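Side-chain contacts in maltose-binding protein MalE1 (Thermotoga maritima, PDB 6DTU), which binds maltotetraose and probably serves as the extracytoplasmic sugar receptor of a maltodextrin uptake system: residues Glu89-Ala94 with Val261-Phe266; Tyr168-Thr173 with Pro330-Pro335; Lys194-Leu199 with Leu350-Lys355; Ala224-Gly229 with Lys234-Ala239. One frame throughout, in Å; residues are numbered along the deposited sequence.

Contact 1: Glu89-Ala94 with Val261-Phe266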
loop_
_atom_site.group_PDB
_atom_site.type_symbol
_atom_site.label_atom_id
_atom_site.label_comp_id
_atom_site.label_asym_id
_atom_site.label_seq_id
_atom_site.Cartn_x
_atom_site.Cartn_y
_atom_site.Cartn_z
ATOM N N GLU A 89 5.133 -18.263 -1.344
ATOM C CA GLU A 89 6.444 -17.857 -1.839
ATOM C C GLU A 89 6.420 -16.495 -2.515
ATOM O O GLU A 89 7.422 -15.782 -2.469
ATOM C CB GLU A 89 7.047 -18.920 -2.748
ATOM C CG GLU A 89 7.345 -20.198 -1.976
ATOM C CD GLU A 89 8.427 -21.045 -2.626
ATOM O OE1 GLU A 89 8.155 -21.644 -3.688
ATOM O OE2 GLU A 89 9.553 -21.105 -2.082
ATOM N N THR A 90 5.318 -16.131 -3.174
ATOM C CA THR A 90 5.200 -14.775 -3.715
ATOM C C THR A 90 5.351 -13.707 -2.630
ATOM O O THR A 90 6.008 -12.679 -2.840
ATOM C CB THR A 90 3.871 -14.624 -4.454
ATOM O OG1 THR A 90 2.787 -14.988 -3.583
ATOM C CG2 THR A 90 3.874 -15.465 -5.727
ATOM N N ALA A 91 4.792 -13.952 -1.456
ATOM C CA ALA A 91 4.914 -12.981 -0.386
ATOM C C ALA A 91 6.339 -12.951 0.156
ATOM O O ALA A 91 6.920 -11.872 0.359
ATOM C CB ALA A 91 3.907 -13.338 0.712
ATOM N N LEU A 92 6.948 -14.128 0.323
ATOM C CA LEU A 92 8.317 -14.180 0.824
ATOM C C LEU A 92 9.287 -13.564 -0.177
ATOM O O LEU A 92 10.224 -12.854 0.217
ATOM C CB LEU A 92 8.712 -15.630 1.082
ATOM C CG LEU A 92 7.935 -16.391 2.160
ATOM C CD1 LEU A 92 8.305 -17.847 2.100
ATOM C CD2 LEU A 92 8.278 -15.850 3.522
ATOM N N ASN A 93 9.079 -13.826 -1.477
ATOM C CA ASN A 93 9.951 -13.264 -2.494
ATOM C C ASN A 93 9.806 -11.753 -2.580
ATOM O O ASN A 93 10.790 -11.068 -2.889
ATOM C CB ASN A 93 9.719 -13.926 -3.855
ATOM C CG ASN A 93 10.190 -15.385 -3.894
ATOM O OD1 ASN A 93 11.072 -15.797 -3.131
ATOM N ND2 ASN A 93 9.592 -16.173 -4.792
ATOM N N ALA A 94 8.611 -11.210 -2.293
ATOM C CA ALA A 94 8.454 -9.755 -2.253
ATOM C C ALA A 94 9.333 -9.153 -1.175
ATOM O O ALA A 94 9.811 -8.024 -1.325
ATOM C CB ALA A 94 6.989 -9.343 -2.030
ATOM N N VAL A 261 0.325 -3.910 -6.481
ATOM C CA VAL A 261 0.176 -4.937 -5.455
ATOM C C VAL A 261 1.296 -4.771 -4.433
ATOM O O VAL A 261 2.469 -4.644 -4.806
ATOM C CB VAL A 261 0.128 -6.344 -6.072
ATOM C CG1 VAL A 261 0.198 -7.428 -4.995
ATOM C CG2 VAL A 261 -1.138 -6.474 -6.909
ATOM N N GLY A 262 0.928 -4.690 -3.156
ATOM C CA GLY A 262 1.896 -4.511 -2.086
ATOM C C GLY A 262 1.836 -5.671 -1.111
ATOM O O GLY A 262 0.797 -6.305 -0.950
ATOM N N VAL A 263 2.969 -5.956 -0.471
ATOM C CA VAL A 263 3.030 -6.952 0.595
ATOM C C VAL A 263 3.509 -6.242 1.852
ATOM O O VAL A 263 4.458 -5.456 1.795
ATOM C CB VAL A 263 3.927 -8.151 0.221
ATOM C CG1 VAL A 263 3.815 -9.224 1.279
ATOM C CG2 VAL A 263 3.517 -8.706 -1.149
ATOM N N GLN A 264 2.808 -6.456 2.965
ATOM C CA GLN A 264 3.134 -5.843 4.252
ATOM C C GLN A 264 3.790 -6.903 5.124
ATOM O O GLN A 264 3.402 -8.075 5.074
ATOM C CB GLN A 264 1.859 -5.350 4.954
ATOM C CG GLN A 264 1.121 -4.223 4.237
ATOM C CD GLN A 264 1.781 -2.881 4.452
ATOM O OE1 GLN A 264 2.380 -2.622 5.501
ATOM N NE2 GLN A 264 1.666 -2.005 3.465
ATOM N N GLY A 265 4.809 -6.504 5.885
ATOM C CA GLY A 265 5.573 -7.456 6.669
ATOM C C GLY A 265 6.423 -6.800 7.736
ATOM O O GLY A 265 6.473 -5.578 7.880
ATOM N N PHE A 266 7.091 -7.662 8.488
ATOM C CA PHE A 266 7.908 -7.290 9.631
ATOM C C PHE A 266 9.376 -7.410 9.243
ATOM O O PHE A 266 9.820 -8.479 8.807
ATOM C CB PHE A 266 7.625 -8.246 10.795
ATOM C CG PHE A 266 6.200 -8.204 11.313
ATOM C CD1 PHE A 266 5.887 -7.444 12.443
ATOM C CD2 PHE A 266 5.178 -8.927 10.693
ATOM C CE1 PHE A 266 4.563 -7.386 12.947
ATOM C CE2 PHE A 266 3.848 -8.866 11.186
ATOM C CZ PHE A 266 3.549 -8.096 12.314
#
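V263 does all the touching from the strand side: its two methyls reach A91 and A94, which stand three residues apart, close to one turn, on the face of helix 89-94 turned to the strand. The valine is set so that each methyl has its own target. CG1 lies opposite the backbone N (chi1 -173°) and meets A91 CB at 4.2 Å, a loose touch that also brings it near the carbonyl oxygen of A91. CG2 lies opposite the carbonyl carbon and presses on A94 CB at 3.6 Å, the tighter of the two. With only methyl groups on the helix side, the backbones can come close: A91 CA and V263 CA are 6.4 Å apart. No hydrogen bond joins the two segments, so the fit rests on shape and on the burial of carbon.

P105 of the neighbouring strand 100-109 touches both A91 and V263 and shares this apolar patch. Polar groups close by have partners of their own: V263 N hydrogen-bonds to H63 ND1, and A94 O receives N333 ND2.

The next residue along the strand, Q264, contributes nothing here. Its NE2 is hydrogen-bonded to E109 OE2, and the residue touches two glucose units of the bound glycan. Strand 260-268 thus carries packing and ligand contacts on consecutive residues. A short helix laid against a strand of a mixed sheet in this way belongs to the two-lobed periplasmic binding protein fold, where this strand is probably one of those passing through the hinge, as in related maltose-binding proteins.

Contact 2: Tyr168-Thr173 with Pro330-Pro335; sequences YVFKQT and PMPNVP
F170 and V169 meet P332 and V334 through carbon alone. The closest touch is F170 CE2 to V334 CG2, 3.7 Å, where the valine and phenyl side chains run antiparallel and overlap along their lengths. The same methyl is 4.0 Å from F170 CD2, so it meets the CD2-CE2 part of the ring obliquely. P332 adds its ring atom CG, 4.1 Å from F170 CD2 and 4.5 Å from V169 CB, which makes that one carbon the meeting point for both residues of the corner.

The phenyl group is also held by its chain neighbour. With CG of F170 opposite its carbonyl carbon (chi1 -57°), the ring folds back so that V169 CG1 lies 3.8 Å above its plane, over the centre. L177 of strand 176-178 touches both F170 and P332, and V340 adds a further contact to F170.

Hydrogen bonds serve each side separately. Q172 NE2 donates to T173 O at 3.0 Å, while N333 ND2 on the loop bonds to S96 O.

M331, whose CB points away from 168-173, touches two glucose units of the glycan. The arrangement is a hydrophobic seam between the corner of a small antiparallel sheet and a proline-rich loop that lines the sugar pocket on its way from strand 329-330 to helix 341-352.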
loop_
_atom_site.group_PDB
_atom_site.type_symbol
_atom_site.label_atom_id
_atom_site.label_comp_id
_atom_site.label_asym_id
_atom_site.label_seq_id
_atom_site.Cartn_x
_atom_site.Cartn_y
_atom_site.Cartn_z
ATOM N N TYR A 168 4.459 1.965 -17.136
ATOM C CA TYR A 168 5.167 1.046 -16.242
ATOM C C TYR A 168 6.254 1.823 -15.516
ATOM O O TYR A 168 6.670 2.889 -15.966
ATOM C CB TYR A 168 5.726 -0.181 -16.982
ATOM C CG TYR A 168 6.649 0.145 -18.143
ATOM C CD1 TYR A 168 8.000 0.405 -17.931
ATOM C CD2 TYR A 168 6.174 0.188 -19.446
ATOM C CE1 TYR A 168 8.855 0.707 -18.993
ATOM C CE2 TYR A 168 7.023 0.487 -20.504
ATOM C CZ TYR A 168 8.351 0.749 -20.271
ATOM O OH TYR A 168 9.171 1.049 -21.331
ATOM N N VAL A 169 6.694 1.293 -14.369
ATOM C CA VAL A 169 7.779 1.934 -13.629
ATOM C C VAL A 169 9.096 1.593 -14.312
ATOM O O VAL A 169 9.665 2.419 -15.030
ATOM C CB VAL A 169 7.793 1.535 -12.137
ATOM C CG1 VAL A 169 8.875 2.335 -11.383
ATOM C CG2 VAL A 169 6.422 1.762 -11.519
ATOM N N PHE A 170 9.571 0.367 -14.110
ATOM C CA PHE A 170 10.769 -0.151 -14.746
ATOM C C PHE A 170 10.342 -1.301 -15.648
ATOM O O PHE A 170 9.519 -2.137 -15.252
ATOM C CB PHE A 170 11.747 -0.673 -13.672
ATOM C CG PHE A 170 12.142 0.365 -12.631
ATOM C CD1 PHE A 170 12.642 1.589 -13.012
ATOM C CD2 PHE A 170 12.025 0.094 -11.275
ATOM C CE1 PHE A 170 13.019 2.539 -12.060
ATOM C CE2 PHE A 170 12.381 1.044 -10.311
ATOM C CZ PHE A 170 12.881 2.263 -10.699
ATOM N N LYS A 171 10.906 -1.351 -16.851
ATOM C CA LYS A 171 10.486 -2.352 -17.819
ATOM C C LYS A 171 10.749 -3.750 -17.281
ATOM O O LYS A 171 11.852 -4.059 -16.820
ATOM C CB LYS A 171 11.222 -2.146 -19.145
ATOM C CG LYS A 171 10.750 -3.063 -20.279
ATOM C CD LYS A 171 9.343 -2.711 -20.728
ATOM C CE LYS A 171 8.872 -3.631 -21.835
ATOM N NZ LYS A 171 7.715 -3.048 -22.565
ATOM N N GLN A 172 9.713 -4.578 -17.292
ATOM C CA GLN A 172 9.858 -5.973 -16.915
ATOM C C GLN A 172 10.461 -6.709 -18.106
ATOM O O GLN A 172 9.884 -6.699 -19.198
ATOM C CB GLN A 172 8.496 -6.562 -16.549
ATOM C CG GLN A 172 8.555 -8.008 -16.060
ATOM C CD GLN A 172 9.409 -8.161 -14.814
ATOM O OE1 GLN A 172 8.996 -7.776 -13.719
ATOM N NE2 GLN A 172 10.611 -8.712 -14.975
ATOM N N THR A 173 11.646 -7.280 -17.918
ATOM C CA THR A 173 12.322 -8.073 -18.937
ATOM C C THR A 173 12.546 -9.484 -18.403
ATOM O O THR A 173 12.334 -9.767 -17.221
ATOM C CB THR A 173 13.663 -7.452 -19.340
ATOM O OG1 THR A 173 14.664 -7.813 -18.385
ATOM C CG2 THR A 173 13.561 -5.935 -19.385
ATOM N N PRO A 330 2.916 -5.940 -9.025
ATOM C CA PRO A 330 3.629 -5.787 -7.750
ATOM C C PRO A 330 4.571 -4.586 -7.795
ATOM O O PRO A 330 5.215 -4.316 -8.813
ATOM C CB PRO A 330 4.407 -7.103 -7.612
ATOM C CG PRO A 330 3.652 -8.082 -8.489
ATOM C CD PRO A 330 3.174 -7.248 -9.652
ATOM N N MET A 331 4.583 -3.811 -6.713
ATOM C CA MET A 331 5.555 -2.734 -6.610
ATOM C C MET A 331 6.950 -3.327 -6.723
ATOM O O MET A 331 7.199 -4.414 -6.200
ATOM C CB MET A 331 5.464 -2.014 -5.260
ATOM C CG MET A 331 4.215 -1.233 -5.011
ATOM S SD MET A 331 4.318 -0.268 -3.494
ATOM C CE MET A 331 4.122 -1.517 -2.228
ATOM N N PRO A 332 7.866 -2.679 -7.431
ATOM C CA PRO A 332 9.268 -3.102 -7.357
ATOM C C PRO A 332 9.811 -2.966 -5.948
ATOM O O PRO A 332 9.397 -2.096 -5.183
ATOM C CB PRO A 332 9.982 -2.124 -8.286
ATOM C CG PRO A 332 8.945 -1.660 -9.217
ATOM C CD PRO A 332 7.660 -1.618 -8.430
ATOM N N ASN A 333 10.774 -3.813 -5.614
ATOM C CA ASN A 333 11.471 -3.653 -4.349
ATOM C C ASN A 333 12.928 -3.255 -4.539
ATOM O O ASN A 333 13.674 -3.196 -3.563
ATOM C CB ASN A 333 11.313 -4.869 -3.421
ATOM C CG ASN A 333 12.204 -6.047 -3.791
ATOM O OD1 ASN A 333 12.934 -6.031 -4.781
ATOM N ND2 ASN A 333 12.158 -7.086 -2.965
ATOM N N VAL A 334 13.331 -2.940 -5.767
ATOM C CA VAL A 334 14.722 -2.590 -6.059
ATOM C C VAL A 334 15.070 -1.274 -5.373
ATOM O O VAL A 334 14.163 -0.478 -5.093
ATOM C CB VAL A 334 14.959 -2.570 -7.576
ATOM C CG1 VAL A 334 14.717 -3.956 -8.130
ATOM C CG2 VAL A 334 14.073 -1.529 -8.263
ATOM N N PRO A 335 16.341 -1.002 -5.054
ATOM C CA PRO A 335 16.660 0.266 -4.373
ATOM C C PRO A 335 16.222 1.483 -5.147
ATOM O O PRO A 335 15.949 2.524 -4.541
ATOM C CB PRO A 335 18.189 0.234 -4.224
ATOM C CG PRO A 335 18.549 -1.195 -4.347
ATOM C CD PRO A 335 17.526 -1.854 -5.226
#

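Contact 3: Lys194-Leu199 with Leu350-Lys355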
loop_
_atom_site.group_PDB
_atom_site.type_symbol
_atom_site.label_atom_id
_atom_site.label_comp_id
_atom_site.label_asym_id
_atom_site.label_seq_id
_atom_site.Cartn_x
_atom_site.Cartn_y
_atom_site.Cartn_z
ATOM N N LYS A 194 -4.126 11.611 -18.215
ATOM C CA LYS A 194 -5.179 12.409 -18.837
ATOM C C LYS A 194 -6.554 12.022 -18.320
ATOM O O LYS A 194 -7.448 12.874 -18.273
ATOM C CB LYS A 194 -5.104 12.328 -20.360
ATOM C CG LYS A 194 -3.971 13.162 -20.935
ATOM C CD LYS A 194 -4.064 13.194 -22.448
ATOM C CE LYS A 194 -2.977 14.077 -23.050
ATOM N NZ LYS A 194 -2.884 15.413 -22.394
ATOM N N LEU A 195 -6.748 10.750 -17.935
ATOM C CA LEU A 195 -7.980 10.374 -17.248
ATOM C C LEU A 195 -8.080 11.064 -15.885
ATOM O O LEU A 195 -9.136 11.605 -15.541
ATOM C CB LEU A 195 -8.075 8.852 -17.128
ATOM C CG LEU A 195 -9.278 8.290 -16.358
ATOM C CD1 LEU A 195 -10.568 8.649 -17.073
ATOM C CD2 LEU A 195 -9.166 6.780 -16.145
ATOM N N LEU A 196 -6.981 11.103 -15.116
ATOM C CA LEU A 196 -6.994 11.858 -13.866
ATOM C C LEU A 196 -7.365 13.310 -14.120
ATOM O O LEU A 196 -8.203 13.879 -13.409
ATOM C CB LEU A 196 -5.623 11.777 -13.184
ATOM C CG LEU A 196 -5.381 12.747 -12.019
ATOM C CD1 LEU A 196 -6.375 12.445 -10.905
ATOM C CD2 LEU A 196 -3.951 12.641 -11.544
ATOM N N LYS A 197 -6.785 13.913 -15.159
ATOM C CA LYS A 197 -7.092 15.313 -15.430
ATOM C C LYS A 197 -8.553 15.495 -15.826
ATOM O O LYS A 197 -9.190 16.477 -15.425
ATOM C CB LYS A 197 -6.149 15.891 -16.487
ATOM C CG LYS A 197 -6.347 17.388 -16.661
ATOM C CD LYS A 197 -5.259 18.057 -17.469
ATOM C CE LYS A 197 -5.395 19.564 -17.329
ATOM N NZ LYS A 197 -4.692 20.046 -16.098
ATOM N N ARG A 198 -9.114 14.533 -16.564
ATOM C CA ARG A 198 -10.536 14.578 -16.890
ATOM C C ARG A 198 -11.389 14.589 -15.625
ATOM O O ARG A 198 -12.331 15.376 -15.507
ATOM C CB ARG A 198 -10.902 13.388 -17.780
ATOM C CG ARG A 198 -12.370 13.377 -18.201
ATOM C CD ARG A 198 -12.764 12.069 -18.879
ATOM N NE ARG A 198 -14.214 11.919 -18.967
ATOM C CZ ARG A 198 -14.822 10.774 -19.264
ATOM N NH1 ARG A 198 -14.104 9.682 -19.484
ATOM N NH2 ARG A 198 -16.149 10.708 -19.323
ATOM N N LEU A 199 -11.048 13.747 -14.647
ATOM C CA LEU A 199 -11.797 13.720 -13.394
ATOM C C LEU A 199 -11.760 15.072 -12.683
ATOM O O LEU A 199 -12.772 15.520 -12.123
ATOM C CB LEU A 199 -11.229 12.636 -12.477
ATOM C CG LEU A 199 -11.240 11.182 -12.944
ATOM C CD1 LEU A 199 -10.744 10.299 -11.811
ATOM C CD2 LEU A 199 -12.634 10.760 -13.406
ATOM N N LEU A 350 1.301 19.018 -10.092
ATOM C CA LEU A 350 1.241 20.023 -11.149
ATOM C C LEU A 350 0.036 19.816 -12.046
ATOM O O LEU A 350 -0.637 20.780 -12.423
ATOM C CB LEU A 350 2.510 19.958 -11.989
ATOM C CG LEU A 350 3.802 20.314 -11.261
ATOM C CD1 LEU A 350 4.976 20.160 -12.207
ATOM C CD2 LEU A 350 3.676 21.748 -10.764
ATOM N N VAL A 351 -0.264 18.563 -12.388
ATOM C CA VAL A 351 -1.369 18.286 -13.300
ATOM C C VAL A 351 -2.701 18.666 -12.665
ATOM O O VAL A 351 -3.523 19.359 -13.274
ATOM C CB VAL A 351 -1.349 16.813 -13.741
ATOM C CG1 VAL A 351 -2.627 16.489 -14.508
ATOM C CG2 VAL A 351 -0.121 16.519 -14.606
ATOM N N VAL A 352 -2.954 18.195 -11.439
ATOM C CA VAL A 352 -4.261 18.461 -10.852
ATOM C C VAL A 352 -4.457 19.924 -10.519
ATOM O O VAL A 352 -5.599 20.369 -10.350
ATOM C CB VAL A 352 -4.623 17.563 -9.649
ATOM C CG1 VAL A 352 -4.644 16.105 -10.047
ATOM C CG2 VAL A 352 -3.672 17.815 -8.505
ATOM N N ASN A 353 -3.374 20.686 -10.411
ATOM C CA ASN A 353 -3.472 22.117 -10.162
ATOM C C ASN A 353 -3.361 22.950 -11.436
ATOM O O ASN A 353 -3.264 24.176 -11.353
ATOM C CB ASN A 353 -2.456 22.550 -9.103
ATOM C CG ASN A 353 -2.822 22.046 -7.703
ATOM O OD1 ASN A 353 -2.154 21.163 -7.144
ATOM N ND2 ASN A 353 -3.890 22.613 -7.134
ATOM N N GLY A 354 -3.398 22.314 -12.603
ATOM C CA GLY A 354 -3.388 23.048 -13.860
ATOM C C GLY A 354 -2.127 23.856 -14.077
ATOM O O GLY A 354 -2.173 24.933 -14.690
ATOM N N LYS A 355 -0.981 23.326 -13.647
ATOM C CA LYS A 355 0.274 24.054 -13.714
ATOM C C LYS A 355 1.149 23.625 -14.872
ATOM O O LYS A 355 2.135 24.310 -15.164
ATOM C CB LYS A 355 1.093 23.855 -12.436
ATOM C CG LYS A 355 0.340 24.155 -11.180
ATOM C CD LYS A 355 0.592 25.574 -10.741
ATOM C CE LYS A 355 -0.458 26.008 -9.744
ATOM N NZ LYS A 355 -0.839 27.442 -9.913
#
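L196 opens the contact by setting its branched end on V352. Its CG lies opposite the backbone N (chi1 168°), which carries the isobutyl group out toward the other helix. There V352 CG1 sits 3.8 Å from L196 CD2 and only slightly farther from CG and CD1, so a single methyl rests in the fork of the leucine. I158 of helix 155-164 and L205 also pack on L196, extending this apolar layer inward.

K197 follows and plays a double part. At its base, CB lies 4.1 Å from V351 CG1, and the backbones are close too, with K197 CA and V352 CA 6.2 Å apart. The rest of the chain runs extended and bends only at its last torsion (chi4 85°), bringing NZ over the end of helix 341-352. NZ makes a weak hydrogen bond to V351 O, 3.1 Å away, and lies 4.0 Å from G354 CA. V351 O therefore has two donors, since G354 N also binds it at 3.0 Å. A positive charge at the carbonyl end of a helix is likely to be favourable.

R198 turns to other partners, in salt bridges with E202 and D128, and L199 packs on helices 127-140 and 155-164. Across the way, V351 touches V358 and A361 of helix 358-374 as well.

G354, with positive phi, closes the helix as the C-prime residue, and K355 N reaches back to L350 O at 2.8 Å. Two helices thus pack side by side, with the lysine of one laid over the Schellman motif that ends the other.

Contact 4: Ala224-Gly229 with Lys234-Ala239; sequences AMIING and KAYKDA
Y236 and N228 are brought together by two torsions: the tyrosine holds CG opposite its carbonyl carbon (chi1 -57°), sending the ring from helix 233-238 toward the strand, and N228 swings CG away from its own N (chi1 -159°) to hold the amide out to meet it. N228 ND2 donates to Y236 OH at 3.1 Å. The bond is bent, 139° at the hydrogen, although the hydroxyl lies near the amide plane. I226 points at the tyrosine head-on from the strand, its CD1 3.3 Å from Y236 OH and 3.9 Å from Y236 CE2, a snug fit at the phenol end.

The buried hydroxyl has a second partner in D215 OD1, and N228 ND2 also bonds to Y211 OH. N228 OD1 takes a weak bond from G229 N at 2.8 Å, so both ends of the amide are engaged. F218 meets the tyrosine ring with the planes at about 60°. A phenylalanine at Y236 would probably leave D215 OD1 without this partner, take one acceptor from N228 ND2 and leave the amide less firmly fixed.

On the helix, K234 NZ forms a salt bridge to D238 OD2. The whole is a strand-loop-helix unit: strand 223-228 of the four-stranded sheet turns into helix 233-238, and a tyrosine ties the helix back to the strand's end, where the side chain of N228 lies about 6 Å from a bound glucose.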
loop_
_atom_site.group_PDB
_atom_site.type_symbol
_atom_site.label_atom_id
_atom_site.label_comp_id
_atom_site.label_asym_id
_atom_site.label_seq_id
_atom_site.Cartn_x
_atom_site.Cartn_y
_atom_site.Cartn_z
ATOM N N ALA A 224 -19.538 8.736 -1.477
ATOM C CA ALA A 224 -20.210 7.577 -2.040
ATOM C C ALA A 224 -19.221 6.520 -2.521
ATOM O O ALA A 224 -19.472 5.322 -2.353
ATOM C CB ALA A 224 -21.133 8.017 -3.168
ATOM N N MET A 225 -18.116 6.938 -3.146
ATOM C CA MET A 225 -17.163 6.019 -3.751
ATOM C C MET A 225 -15.756 6.551 -3.569
ATOM O O MET A 225 -15.507 7.741 -3.791
ATOM C CB MET A 225 -17.396 5.921 -5.259
ATOM C CG MET A 225 -18.735 5.294 -5.612
ATOM S SD MET A 225 -19.093 5.283 -7.388
ATOM C CE MET A 225 -19.230 7.029 -7.775
ATOM N N ILE A 226 -14.829 5.649 -3.242
ATOM C CA ILE A 226 -13.415 5.987 -3.164
ATOM C C ILE A 226 -12.574 4.887 -3.794
ATOM O O ILE A 226 -13.043 3.777 -4.058
ATOM C CB ILE A 226 -12.940 6.249 -1.722
ATOM C CG1 ILE A 226 -13.068 4.976 -0.882
ATOM C CG2 ILE A 226 -13.710 7.426 -1.117
ATOM C CD1 ILE A 226 -12.540 5.161 0.532
ATOM N N ILE A 227 -11.314 5.216 -4.056
ATOM C CA ILE A 227 -10.317 4.214 -4.414
ATOM C C ILE A 227 -9.297 4.149 -3.290
ATOM O O ILE A 227 -8.506 5.078 -3.096
ATOM C CB ILE A 227 -9.660 4.485 -5.772
ATOM C CG1 ILE A 227 -10.709 4.345 -6.875
ATOM C CG2 ILE A 227 -8.563 3.454 -6.005
ATOM C CD1 ILE A 227 -10.181 4.656 -8.279
ATOM N N ASN A 228 -9.321 3.045 -2.543
ATOM C CA ASN A 228 -8.497 2.894 -1.351
ATOM C C ASN A 228 -8.314 1.405 -1.088
ATOM O O ASN A 228 -8.920 0.561 -1.748
ATOM C CB ASN A 228 -9.162 3.574 -0.151
ATOM C CG ASN A 228 -8.183 3.913 0.958
ATOM O OD1 ASN A 228 -6.984 3.661 0.862
ATOM N ND2 ASN A 228 -8.696 4.507 2.020
ATOM N N GLY A 229 -7.476 1.091 -0.099
ATOM C CA GLY A 229 -7.074 -0.271 0.156
ATOM C C GLY A 229 -7.705 -0.901 1.377
ATOM O O GLY A 229 -8.426 -0.267 2.150
ATOM N N LYS A 234 -11.628 -1.666 8.249
ATOM C CA LYS A 234 -12.067 -1.874 9.626
ATOM C C LYS A 234 -12.598 -0.587 10.229
ATOM O O LYS A 234 -13.633 -0.583 10.896
ATOM C CB LYS A 234 -10.933 -2.421 10.489
ATOM C CG LYS A 234 -11.409 -2.754 11.899
ATOM C CD LYS A 234 -10.316 -3.359 12.753
ATOM C CE LYS A 234 -10.883 -3.991 14.025
ATOM N NZ LYS A 234 -11.689 -3.042 14.847
ATOM N N ALA A 235 -11.927 0.532 9.962
ATOM C CA ALA A 235 -12.414 1.803 10.494
ATOM C C ALA A 235 -13.770 2.162 9.900
ATOM O O ALA A 235 -14.640 2.709 10.596
ATOM C CB ALA A 235 -11.384 2.908 10.236
ATOM N N TYR A 236 -13.990 1.851 8.621
ATOM C CA TYR A 236 -15.290 2.149 8.025
ATOM C C TYR A 236 -16.380 1.274 8.633
ATOM O O TYR A 236 -17.500 1.739 8.890
ATOM C CB TYR A 236 -15.250 1.979 6.500
ATOM C CG TYR A 236 -14.223 2.788 5.755
ATOM C CD1 TYR A 236 -13.710 3.983 6.266
ATOM C CD2 TYR A 236 -13.756 2.346 4.532
ATOM C CE1 TYR A 236 -12.754 4.707 5.555
ATOM C CE2 TYR A 236 -12.809 3.067 3.807
ATOM C CZ TYR A 236 -12.315 4.244 4.333
ATOM O OH TYR A 236 -11.351 4.937 3.622
ATOM N N LYS A 237 -16.062 0.011 8.880
ATOM C CA LYS A 237 -17.033 -0.903 9.464
ATOM C C LYS A 237 -17.383 -0.478 10.886
ATOM O O LYS A 237 -18.565 -0.400 11.246
ATOM C CB LYS A 237 -16.434 -2.314 9.422
ATOM C CG LYS A 237 -17.368 -3.442 9.838
ATOM C CD LYS A 237 -16.565 -4.723 9.979
ATOM C CE LYS A 237 -17.003 -5.774 8.982
ATOM N NZ LYS A 237 -18.325 -6.359 9.354
ATOM N N ASP A 238 -16.379 -0.116 11.689
ATOM C CA ASP A 238 -16.651 0.314 13.057
ATOM C C ASP A 238 -17.452 1.608 13.095
ATOM O O ASP A 238 -18.197 1.860 14.051
ATOM C CB ASP A 238 -15.337 0.457 13.825
ATOM C CG ASP A 238 -14.627 -0.874 14.045
ATOM O OD1 ASP A 238 -15.258 -1.949 13.869
ATOM O OD2 ASP A 238 -13.421 -0.856 14.392
ATOM N N ALA A 239 -17.319 2.440 12.073
ATOM C CA ALA A 239 -18.085 3.677 11.958
ATOM C C ALA A 239 -19.499 3.450 11.458
ATOM O O ALA A 239 -20.249 4.424 11.300
ATOM C CB ALA A 239 -17.389 4.632 10.987
#

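Contacts 1 and 2 are neighbours, centres 14 Å apart, and touch directly: V261 O is 3.0 Å from M331 N, in line with the parallel pairing of strands 260-268 and 329-330. Both hold pocket residues. Contact 3 lies 32 Å from contact 1 and 25 Å from contact 2, centre to centre. Contact 4, on the four-stranded sheet, is 23 Å from contact 1, across the chain's centre. Along the chain the segments of contacts 1, 2 and 3 alternate, while both segments of contact 4 fall between the halves of all three. The interleaving is consistent with the several crossings between lobes known for this fold, with contacts 1 and 2 near the sugar pocket.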